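Local coordinates for metallo-beta-lactamase superfamily protein (Thermus thermophilus, PDB 2ZWR) that binds zinc through a cluster of histidine and aspartate ligands and is probably a hydrolase of the metallo-beta-lactamase fold, at residues Pro186-Leu190 / Gly191-Arg195. Numbering follows the deposited sequence.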
loop_
_atom_site.group_PDB
_atom_site.type_symbol
_atom_site.label_atom_id
_atom_site.label_comp_id
_atom_site.label_asym_id
_atom_site.label_seq_id
_atom_site.Cartn_x
_atom_site.Cartn_y
_atom_site.Cartn_z
ATOM N N PRO A 186 -3.991 4.034 -12.541
ATOM C CA PRO A 186 -4.664 5.282 -12.165
ATOM C C PRO A 186 -5.674 5.117 -11.042
ATOM O O PRO A 186 -6.095 3.995 -10.724
ATOM C CB PRO A 186 -5.384 5.707 -13.449
ATOM C CG PRO A 186 -5.527 4.492 -14.258
ATOM C CD PRO A 186 -4.566 3.441 -13.759
ATOM N N GLY A 187 -6.063 6.239 -10.450
ATOM C CA GLY A 187 -7.071 6.230 -9.406
ATOM C C GLY A 187 -8.422 5.914 -10.008
ATOM O O GLY A 187 -8.604 5.995 -11.222
ATOM N N THR A 188 -9.369 5.562 -9.148
ATOM C CA THR A 188 -10.723 5.214 -9.568
ATOM C C THR A 188 -11.665 5.475 -8.380
ATOM O O THR A 188 -11.257 6.109 -7.388
ATOM C CB THR A 188 -10.788 3.736 -10.103
ATOM O OG1 THR A 188 -12.081 3.461 -10.653
ATOM C CG2 THR A 188 -10.464 2.722 -9.035
ATOM N N THR A 189 -12.914 5.029 -8.487
ATOM C CA THR A 189 -13.847 5.069 -7.362
ATOM C C THR A 189 -14.470 3.693 -7.237
ATOM O O THR A 189 -14.415 2.894 -8.174
ATOM C CB THR A 189 -14.979 6.123 -7.541
ATOM O OG1 THR A 189 -15.836 5.730 -8.622
ATOM C CG2 THR A 189 -14.420 7.535 -7.784
ATOM N N LEU A 190 -15.063 3.404 -6.088
ATOM C CA LEU A 190 -15.732 2.125 -5.928
ATOM C C LEU A 190 -16.940 2.019 -6.863
ATOM O O LEU A 190 -17.209 0.952 -7.403
ATOM C CB LEU A 190 -16.117 1.874 -4.473
ATOM C CG LEU A 190 -14.972 1.569 -3.501
ATOM C CD1 LEU A 190 -15.531 1.332 -2.100
ATOM C CD2 LEU A 190 -14.139 0.359 -3.945
ATOM N N GLY A 191 -17.637 3.136 -7.071
ATOM C CA GLY A 191 -18.804 3.186 -7.962
ATOM C C GLY A 191 -18.460 2.951 -9.433
ATOM O O GLY A 191 -19.166 2.236 -10.130
ATOM N N LEU A 192 -17.373 3.553 -9.905
ATOM C CA LEU A 192 -16.922 3.323 -11.273
ATOM C C LEU A 192 -16.587 1.847 -11.511
ATOM O O LEU A 192 -16.984 1.271 -12.523
ATOM C CB LEU A 192 -15.725 4.215 -11.634
ATOM C CG LEU A 192 -14.985 3.926 -12.964
ATOM C CD1 LEU A 192 -15.904 4.022 -14.202
ATOM C CD2 LEU A 192 -13.787 4.854 -13.136
ATOM N N GLU A 193 -15.855 1.240 -10.588
ATOM C CA GLU A 193 -15.507 -0.176 -10.722
ATOM C C GLU A 193 -16.735 -1.084 -10.619
ATOM O O GLU A 193 -16.816 -2.097 -11.318
ATOM C CB GLU A 193 -14.410 -0.589 -9.725
ATOM C CG GLU A 193 -13.069 0.127 -9.937
ATOM C CD GLU A 193 -12.592 0.092 -11.388
ATOM O OE1 GLU A 193 -12.333 1.177 -11.953
ATOM O OE2 GLU A 193 -12.494 -1.019 -11.973
ATOM N N ALA A 194 -17.695 -0.720 -9.773
ATOM C CA ALA A 194 -18.973 -1.447 -9.720
ATOM C C ALA A 194 -19.653 -1.510 -11.097
ATOM O O ALA A 194 -20.303 -2.498 -11.429
ATOM C CB ALA A 194 -19.918 -0.828 -8.677
ATOM N N ARG A 195 -19.471 -0.459 -11.896
ATOM C CA ARG A 195 -20.071 -0.365 -13.222
ATOM C C ARG A 195 -19.238 -0.971 -14.357
ATOM O O ARG A 195 -19.800 -1.396 -15.366
ATOM C CB ARG A 195 -20.412 1.097 -13.551
ATOM C CG ARG A 195 -21.676 1.652 -12.844
ATOM C CD ARG A 195 -22.991 1.040 -13.373
ATOM N NE ARG A 195 -24.156 1.890 -13.098
ATOM C CZ ARG A 195 -25.190 1.570 -12.317
ATOM N NH1 ARG A 195 -25.236 0.397 -11.704
ATOM N NH2 ARG A 195 -26.188 2.434 -12.153
#
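With its OG1 between the backbone N and the carbonyl carbon (chi1 67°), Thr-189 turns its hydroxyl onto Leu-192, whereas Thr-188 holds its own OG1 anti to N (chi1 -173°), which brings that hydroxyl to the carboxylate of Glu-193. The two threonines illustrate how a strand hands over to a helix: Thr-189 is the N-cap of helix 190-196, the last helix modelled in this metallo-beta-lactamase fold, entered directly from edge strand 188-189. Its OG1 accepts from Leu-192 N at 3.0 Å, satisfying an amide of the first turn that has no preceding helical carbonyl to use. The carbonyl of the same residue opens the regular pattern, Glu-193 N reaching Thr-189 O at 3.3 Å; Ala-194 N repeats the step to Leu-190 O at 2.9 Å.

Side chains reinforce the join one residue earlier. In Glu-193 the bend at chi2 (-49°) turns the chain back toward Thr-188, whose side chain it crosses at about a right angle. Thr-188 OG1 donates to the anti lone pair of Glu-193 OE1, a short bond of 2.6 Å, and Thr-188 CG2 lies against Glu-193 CG at 3.8 Å. OE1 also forms a salt bridge with Arg-148, while OE2 accepts from Gly-149 N and Asn-197 ND2; with both oxygens held, the carboxylate of this buried residue is fixed in rotation and, with arginine beside it, probably stays ionised. The bonds to Arg-148 and Gly-149 tie the capped turn to the link between strands 146-147 and 150-151. The Leu-190 side chain leaves on the side away from 191-195 and packs on Leu-146 of that hairpin, Leu-174 of a loop and Val-180 of the neighbouring strand 179-182. Leu-192, which is exposed, brings CD2 to 3.3 Å from Thr-188 OG1, crossing the threonine side chain at a slant.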